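Local coordinates for protein sphingomyelinase C (Streptomyces griseocarneus, PDB 7CNE) that belongs, as a sphingomyelinase C, to the endonuclease/exonuclease/phosphatase family and has its DNase I-like fold of two packed beta-sheets, at residues 12-17 and 50-55; 147-152 and 189-194. All coordinates share one frame; numbering follows the deposited sequence.

Interaction 1: 12-17 and 50-55; sequences VLTYNT and VLQEAF
Segments 12-17 and 50-55 pair as parallel strands, with Thr-14 beside Val-50, Tyr-15 beside Leu-51 and Asn-16 beside Gln-52. Backbone bonds form the ladder. Val-50 N gives to Leu-13 O at 2.8 Å, Tyr-15 N to Val-50 O, and Gln-52 N to Tyr-15 O. CA-H...O contacts from Thr-14 to Val-50 O and from Leu-51 to Tyr-15 O fill in between them.

At the C-terminal end, Thr-17 grips one carbonyl twice. Its N lies 2.9 Å and its OG1 2.8 Å from Gln-52 O, and both donate to it. The chi1 of 65° sets OG1 between the backbone N and the carbonyl carbon, which brings the hydroxyl onto the same carbonyl that the backbone N-H uses.

Asn-16 and Glu-53 make a polar side-chain pair. They cross at an angle, with amide and carboxylate planes 72° apart. Asn-16 ND2 donates to Glu-53 OE2 at 2.9 Å. The acceptor lies in the amide plane, but the amide comes to OE2 from above the carboxylate plane. Asn-16 OD1 accepts from Phe-18 N and ND2 also gives to Asp-194, which should fix the rotation of the amide.

The apolar part lies on the face of Tyr-15 and Leu-51. Leu-51 CD2 reaches Thr-17 CG2 at 3.8 Å and Tyr-15 CB at 4.0 Å. It sits at the edge of the tyrosine ring.

The two strands belong to the beta-alpha-beta unit of strand 12-19, helix 30-39 and strand 48-54. Strand 293-297 flanks 12-19 and strand 103-106 flanks 48-54. Leu-51 packs on Leu-63 of helix 57-66. On the face of Asn-16 and Gln-52, both touch His-150 of strand 142-150, as does Glu-53.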
ATOM      1  N   VAL A  12      -3.812   0.592 -11.783  1.00 17.23           N
ATOM      2  CA  VAL A  12      -3.692   0.844 -10.344  1.00 18.10           C
ATOM      3  C   VAL A  12      -2.256   0.613  -9.897  1.00 17.68           C
ATOM      4  O   VAL A  12      -1.696  -0.470 -10.119  1.00 17.67           O
ATOM      5  CB  VAL A  12      -4.659  -0.029  -9.528  1.00 20.05           C
ATOM      6  CG1 VAL A  12      -4.496   0.269  -8.029  1.00 16.56           C
ATOM      7  CG2 VAL A  12      -6.113   0.231  -9.988  1.00 13.53           C
ATOM      8  N   LEU A  13      -1.666   1.629  -9.265  1.00 14.71           N
ATOM      9  CA  LEU A  13      -0.329   1.536  -8.682  1.00 16.17           C
ATOM     10  C   LEU A  13      -0.428   1.316  -7.179  1.00 16.49           C
ATOM     11  O   LEU A  13      -1.194   2.000  -6.494  1.00 13.87           O
ATOM     12  CB  LEU A  13       0.478   2.809  -8.963  1.00 15.94           C
ATOM     13  CG  LEU A  13       1.736   3.068  -8.129  1.00 18.04           C
ATOM     14  CD1 LEU A  13       2.875   2.103  -8.515  1.00 17.02           C
ATOM     15  CD2 LEU A  13       2.192   4.522  -8.281  1.00 18.65           C
ATOM     16  N   THR A  14       0.349   0.372  -6.659  1.00 15.78           N
ATOM     17  CA  THR A  14       0.566   0.293  -5.224  1.00 14.94           C
ATOM     18  C   THR A  14       2.058   0.452  -4.976  1.00 15.67           C
ATOM     19  O   THR A  14       2.873  -0.145  -5.686  1.00 15.42           O
ATOM     20  CB  THR A  14       0.008  -1.014  -4.608  1.00 15.26           C
ATOM     21  OG1 THR A  14       0.258  -1.023  -3.203  1.00 14.30           O
ATOM     22  CG2 THR A  14       0.598  -2.279  -5.236  1.00 15.32           C
ATOM     23  N   TYR A  15       2.414   1.279  -3.989  1.00 16.96           N
ATOM     24  CA  TYR A  15       3.816   1.624  -3.752  1.00 17.37           C
ATOM     25  C   TYR A  15       4.053   1.929  -2.283  1.00 16.11           C
ATOM     26  O   TYR A  15       3.437   2.842  -1.721  1.00 14.91           O
ATOM     27  CB  TYR A  15       4.230   2.825  -4.602  1.00 13.61           C
ATOM     28  CG  TYR A  15       5.714   3.128  -4.555  1.00 17.62           C
ATOM     29  CD1 TYR A  15       6.662   2.124  -4.756  1.00 16.35           C
ATOM     30  CD2 TYR A  15       6.168   4.423  -4.310  1.00 15.44           C
ATOM     31  CE1 TYR A  15       8.035   2.413  -4.738  1.00 16.29           C
ATOM     32  CE2 TYR A  15       7.516   4.718  -4.285  1.00 15.70           C
ATOM     33  CZ  TYR A  15       8.449   3.720  -4.496  1.00 20.42           C
ATOM     34  OH  TYR A  15       9.792   4.051  -4.468  1.00 18.38           O
ATOM     35  N   ASN A  16       4.968   1.186  -1.670  1.00 16.39           N
ATOM     36  CA  ASN A  16       5.397   1.453  -0.302  1.00 13.56           C
ATOM     37  C   ASN A  16       6.515   2.489  -0.364  1.00 15.11           C
ATOM     38  O   ASN A  16       7.604   2.197  -0.861  1.00 18.25           O
ATOM     39  CB  ASN A  16       5.859   0.161   0.369  1.00 14.92           C
ATOM     40  CG  ASN A  16       6.261   0.358   1.830  1.00 18.31           C
ATOM     41  OD1 ASN A  16       6.886   1.359   2.185  1.00 16.62           O
ATOM     42  ND2 ASN A  16       5.916  -0.615   2.681  1.00 15.70           N
ATOM     43  N   THR A  17       6.254   3.687   0.169  1.00 14.30           N
ATOM     44  CA  THR A  17       7.129   4.843  -0.010  1.00 17.05           C
ATOM     45  C   THR A  17       8.266   4.941   1.000  1.00 17.52           C
ATOM     46  O   THR A  17       9.167   5.755   0.794  1.00 19.44           O
ATOM     47  CB  THR A  17       6.334   6.146   0.075  1.00 17.50           C
ATOM     48  OG1 THR A  17       5.809   6.290   1.403  1.00 14.64           O
ATOM     49  CG2 THR A  17       5.199   6.166  -0.949  1.00 15.85           C
ATOM     50  N   VAL A  50      -2.189   3.848  -4.618  1.00 15.80           N
ATOM     51  CA  VAL A  50      -2.275   3.499  -3.201  1.00 15.92           C
ATOM     52  C   VAL A  50      -0.856   3.492  -2.642  1.00 16.58           C
ATOM     53  O   VAL A  50       0.001   2.725  -3.109  1.00 15.19           O
ATOM     54  CB  VAL A  50      -2.964   2.141  -2.973  1.00 15.39           C
ATOM     55  CG1 VAL A  50      -3.108   1.867  -1.478  1.00 16.94           C
ATOM     56  CG2 VAL A  50      -4.344   2.113  -3.632  1.00 16.56           C
ATOM     57  N   LEU A  51      -0.612   4.334  -1.641  1.00 14.68           N
ATOM     58  CA  LEU A  51       0.691   4.459  -1.014  1.00 15.74           C
ATOM     59  C   LEU A  51       0.671   3.859   0.384  1.00 15.23           C
ATOM     60  O   LEU A  51      -0.329   3.952   1.098  1.00 15.64           O
ATOM     61  CB  LEU A  51       1.115   5.926  -0.917  1.00 15.34           C
ATOM     62  CG  LEU A  51       1.160   6.680  -2.249  1.00 18.89           C
ATOM     63  CD1 LEU A  51       1.563   8.133  -1.981  1.00 14.63           C
ATOM     64  CD2 LEU A  51       2.154   5.999  -3.184  1.00 14.39           C
ATOM     65  N   GLN A  52       1.804   3.277   0.782  1.00 13.75           N
ATOM     66  CA  GLN A  52       2.019   2.857   2.157  1.00 15.59           C
ATOM     67  C   GLN A  52       3.223   3.595   2.730  1.00 16.72           C
ATOM     68  O   GLN A  52       4.026   4.172   1.993  1.00 16.56           O
ATOM     69  CB  GLN A  52       2.250   1.345   2.269  1.00 12.73           C
ATOM     70  CG  GLN A  52       1.135   0.491   1.686  1.00 13.78           C
ATOM     71  CD  GLN A  52       1.278   0.320   0.182  1.00 15.76           C
ATOM     72  OE1 GLN A  52       2.392   0.162  -0.332  1.00 15.97           O
ATOM     73  NE2 GLN A  52       0.154   0.347  -0.528  1.00 14.34           N
ATOM     74  N   GLU A  53       3.318   3.557   4.061  1.00 16.48           N
ATOM     75  CA  GLU A  53       4.415   4.132   4.850  1.00 17.70           C
ATOM     76  C   GLU A  53       4.606   5.627   4.589  1.00 17.86           C
ATOM     77  O   GLU A  53       5.713   6.159   4.704  1.00 17.99           O
ATOM     78  CB  GLU A  53       5.716   3.346   4.639  1.00 16.00           C
ATOM     79  CG  GLU A  53       5.558   1.893   5.098  1.00 16.96           C
ATOM     80  CD  GLU A  53       6.877   1.158   5.304  1.00 23.79           C
ATOM     81  OE1 GLU A  53       7.937   1.813   5.393  1.00 23.29           O
ATOM     82  OE2 GLU A  53       6.847  -0.090   5.373  1.00 23.07           O
ATOM     83  N   ALA A  54       3.520   6.324   4.262  1.00 15.89           N
ATOM     84  CA  ALA A  54       3.543   7.782   4.148  1.00 18.40           C
ATOM     85  C   ALA A  54       3.370   8.399   5.541  1.00 18.42           C
ATOM     86  O   ALA A  54       2.391   9.080   5.843  1.00 19.14           O
ATOM     87  CB  ALA A  54       2.462   8.247   3.179  1.00 16.42           C
ATOM     88  N   PHE A  55       4.351   8.116   6.406  1.00 17.26           N
ATOM     89  CA  PHE A  55       4.238   8.390   7.834  1.00 18.68           C
ATOM     90  C   PHE A  55       4.626   9.821   8.187  1.00 21.09           C
ATOM     91  O   PHE A  55       4.038  10.421   9.098  1.00 20.95           O
ATOM     92  CB  PHE A  55       5.142   7.441   8.627  1.00 16.68           C
ATOM     93  CG  PHE A  55       4.734   5.992   8.579  1.00 19.37           C
ATOM     94  CD1 PHE A  55       3.436   5.606   8.873  1.00 17.93           C
ATOM     95  CD2 PHE A  55       5.676   5.009   8.272  1.00 17.75           C
ATOM     96  CE1 PHE A  55       3.078   4.263   8.854  1.00 20.05           C
ATOM     97  CE2 PHE A  55       5.326   3.658   8.248  1.00 16.27           C
ATOM     98  CZ  PHE A  55       4.033   3.284   8.536  1.00 18.95           C
TER

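Interaction 2: 147-152 and 189-194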
ATOM      1  N   VAL A 147      -9.975  -0.928  -1.771  1.00 16.35           N
ATOM      2  CA  VAL A 147      -9.430  -0.955  -0.415  1.00 15.52           C
ATOM      3  C   VAL A 147      -7.919  -0.837  -0.539  1.00 14.55           C
ATOM      4  O   VAL A 147      -7.284  -1.637  -1.235  1.00 15.79           O
ATOM      5  CB  VAL A 147      -9.814  -2.234   0.346  1.00 13.69           C
ATOM      6  CG1 VAL A 147      -9.146  -2.252   1.748  1.00 12.63           C
ATOM      7  CG2 VAL A 147     -11.338  -2.372   0.452  1.00 14.93           C
ATOM      8  N   GLY A 148      -7.341   0.154   0.122  1.00 14.94           N
ATOM      9  CA  GLY A 148      -5.897   0.340   0.148  1.00 13.68           C
ATOM     10  C   GLY A 148      -5.407   0.047   1.552  1.00 13.78           C
ATOM     11  O   GLY A 148      -6.029   0.472   2.527  1.00 14.26           O
ATOM     12  N   THR A 149      -4.302  -0.683   1.665  1.00 16.42           N
ATOM     13  CA  THR A 149      -3.875  -1.077   3.000  1.00 14.76           C
ATOM     14  C   THR A 149      -2.386  -1.392   3.022  1.00 18.32           C
ATOM     15  O   THR A 149      -1.693  -1.393   1.997  1.00 16.68           O
ATOM     16  CB  THR A 149      -4.688  -2.279   3.516  1.00 17.07           C
ATOM     17  OG1 THR A 149      -4.496  -2.418   4.931  1.00 16.65           O
ATOM     18  CG2 THR A 149      -4.254  -3.572   2.828  1.00 17.20           C
ATOM     19  N   HIS A 150      -1.912  -1.619   4.240  1.00 15.18           N
ATOM     20  CA  HIS A 150      -0.569  -2.094   4.540  1.00 14.70           C
ATOM     21  C   HIS A 150      -0.760  -3.097   5.673  1.00 15.24           C
ATOM     22  O   HIS A 150      -1.056  -2.697   6.798  1.00 16.76           O
ATOM     23  CB  HIS A 150       0.336  -0.931   4.958  1.00 15.87           C
ATOM     24  CG  HIS A 150       1.762  -1.317   5.193  1.00 15.69           C
ATOM     25  ND1 HIS A 150       2.679  -0.452   5.755  1.00 16.02           N
ATOM     26  CD2 HIS A 150       2.434  -2.465   4.931  1.00 14.65           C
ATOM     27  CE1 HIS A 150       3.852  -1.056   5.843  1.00 18.35           C
ATOM     28  NE2 HIS A 150       3.733  -2.275   5.343  1.00 17.99           N
ATOM     29  N   ALA A 151      -0.644  -4.384   5.375  1.00 15.56           N
ATOM     30  CA  ALA A 151      -0.981  -5.426   6.336  1.00 15.55           C
ATOM     31  C   ALA A 151       0.174  -5.687   7.310  1.00 16.61           C
ATOM     32  O   ALA A 151       1.284  -5.164   7.168  1.00 16.63           O
ATOM     33  CB  ALA A 151      -1.377  -6.717   5.607  1.00 15.90           C
ATOM     34  N   GLN A 152      -0.116  -6.502   8.325  1.00 17.31           N
ATOM     35  CA  GLN A 152       0.811  -6.754   9.427  1.00 18.21           C
ATOM     36  C   GLN A 152       2.204  -7.162   8.943  1.00 18.86           C
ATOM     37  O   GLN A 152       2.354  -8.085   8.140  1.00 18.59           O
ATOM     38  CB  GLN A 152       0.231  -7.852  10.324  1.00 17.21           C
ATOM     39  CG  GLN A 152       1.205  -8.407  11.374  1.00 18.71           C
ATOM     40  CD  GLN A 152       1.443  -7.423  12.488  1.00 21.05           C
ATOM     41  OE1 GLN A 152       0.496  -6.884  13.043  1.00 21.09           O
ATOM     42  NE2 GLN A 152       2.715  -7.170  12.819  1.00 21.65           N
ATOM     43  N   VAL A 189     -14.347  -4.548  -7.241  1.00 19.68           N
ATOM     44  CA  VAL A 189     -13.819  -4.368  -5.892  1.00 16.36           C
ATOM     45  C   VAL A 189     -12.377  -4.857  -5.905  1.00 17.66           C
ATOM     46  O   VAL A 189     -12.130  -6.049  -6.102  1.00 18.83           O
ATOM     47  CB  VAL A 189     -14.622  -5.123  -4.829  1.00 17.94           C
ATOM     48  CG1 VAL A 189     -14.096  -4.732  -3.437  1.00 16.14           C
ATOM     49  CG2 VAL A 189     -16.123  -4.840  -4.978  1.00 19.60           C
ATOM     50  N   MET A 190     -11.430  -3.943  -5.706  1.00 15.52           N
ATOM     51  CA  MET A 190     -10.011  -4.264  -5.704  1.00 16.39           C
ATOM     52  C   MET A 190      -9.407  -4.030  -4.323  1.00 17.98           C
ATOM     53  O   MET A 190      -9.760  -3.071  -3.631  1.00 18.49           O
ATOM     54  CB  MET A 190      -9.249  -3.422  -6.732  1.00 17.81           C
ATOM     55  CG  MET A 190      -9.513  -3.818  -8.175  1.00 22.40           C
ATOM     56  SD  MET A 190      -8.677  -2.701  -9.333  1.00 20.27           S
ATOM     57  CE  MET A 190      -9.871  -1.364  -9.415  1.00 18.34           C
ATOM     58  N   LEU A 191      -8.487  -4.907  -3.931  1.00 16.47           N
ATOM     59  CA  LEU A 191      -7.655  -4.720  -2.746  1.00 15.22           C
ATOM     60  C   LEU A 191      -6.242  -4.418  -3.223  1.00 18.06           C
ATOM     61  O   LEU A 191      -5.673  -5.193  -3.998  1.00 16.35           O
ATOM     62  CB  LEU A 191      -7.671  -5.963  -1.856  1.00 15.71           C
ATOM     63  CG  LEU A 191      -6.661  -5.980  -0.694  1.00 17.84           C
ATOM     64  CD1 LEU A 191      -7.023  -4.931   0.347  1.00 15.88           C
ATOM     65  CD2 LEU A 191      -6.611  -7.346  -0.061  1.00 15.22           C
ATOM     66  N   ALA A 192      -5.686  -3.289  -2.786  1.00 14.46           N
ATOM     67  CA  ALA A 192      -4.372  -2.856  -3.245  1.00 18.45           C
ATOM     68  C   ALA A 192      -3.523  -2.532  -2.029  1.00 17.91           C
ATOM     69  O   ALA A 192      -3.975  -1.811  -1.137  1.00 15.78           O
ATOM     70  CB  ALA A 192      -4.478  -1.624  -4.157  1.00 16.31           C
ATOM     71  N   GLY A 193      -2.309  -3.059  -1.979  1.00 17.23           N
ATOM     72  CA  GLY A 193      -1.455  -2.680  -0.876  1.00 15.18           C
ATOM     73  C   GLY A 193      -0.209  -3.526  -0.769  1.00 16.85           C
ATOM     74  O   GLY A 193       0.028  -4.458  -1.548  1.00 13.94           O
ATOM     75  N   ASP A 194       0.611  -3.133   0.203  1.00 13.20           N
ATOM     76  CA  ASP A 194       1.684  -3.963   0.729  1.00 15.94           C
ATOM     77  C   ASP A 194       1.024  -4.964   1.667  1.00 17.14           C
ATOM     78  O   ASP A 194       0.731  -4.645   2.823  1.00 16.09           O
ATOM     79  CB  ASP A 194       2.710  -3.096   1.455  1.00 14.19           C
ATOM     80  CG  ASP A 194       3.864  -3.891   2.015  1.00 16.70           C
ATOM     81  OD1 ASP A 194       3.811  -5.137   1.998  1.00 15.57           O
ATOM     82  OD2 ASP A 194       4.843  -3.253   2.457  1.00 19.40           O
TER
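Asp-194 and His-150 lie side by side and point the same way, their carboxylate and ring planes 23° apart. Asp-194 CB and CG each lie 3.5 Å from His-150 CD2. His-150 NE2 is 3.2 Å from Asp-194 OD2, but the angle is too poor for a hydrogen bond. Both residues hold CG anti to the backbone N (chi1 -176° in His-150 and -179° in Asp-194), which keeps the two groups alongside each other. Each has a polar partner elsewhere: Asp-194 OD2 accepts from Asn-16 ND2, and His-150 NE2 bonds to a bound succinic acid. Next along the chain, Ala-151 N gives to Asp-194 O at 2.9 Å.

Val-147 holds the other end. Its N donates to Met-190 O and its O accepts from Ala-192 N, both at 2.8 Å. Its CG1 meets Leu-191 CD1 at 3.7 Å.

Thr-149 lies between these ends. Its N bonds to Ala-192 O, and its CG2 touches the same Leu-191 CD1 at 4.0 Å. Its OG1 is held by Gly-131 O. Gly-193 CA makes a CA-H...O contact with Thr-149 O at 3.2 Å.

The strands are parallel neighbours joined through helix 162-180, a beta-alpha-beta crossover. In DNase I-like folds the active site lies at one end of the beta-sandwich. The position of His-150 and Asp-194, beside a succinic acid probably from the crystallisation liquor, is consistent with that region.

In the fold
Interaction 1 closes before interaction 2 opens along the chain, and their centres are about 10 Å apart. Each joins the parallel strands of one beta-alpha-beta unit, 12-19 with 48-54 and 142-150 with 188-192. The units lie in different sheets, which pack face to face in the DNase I-like fold. The contacts touch where the sheets meet. Thr-14 OG1 is 3.3 Å from Gly-193 CA, and Glu-53 OE2 is 3.2 Å from His-150 CE1. Polar residues of both strand pairs come together here, and succinic acid lies near Glu-53 and Asp-194, which probably marks a pocket. Their position is consistent with the active-site end of a DNase I-like fold.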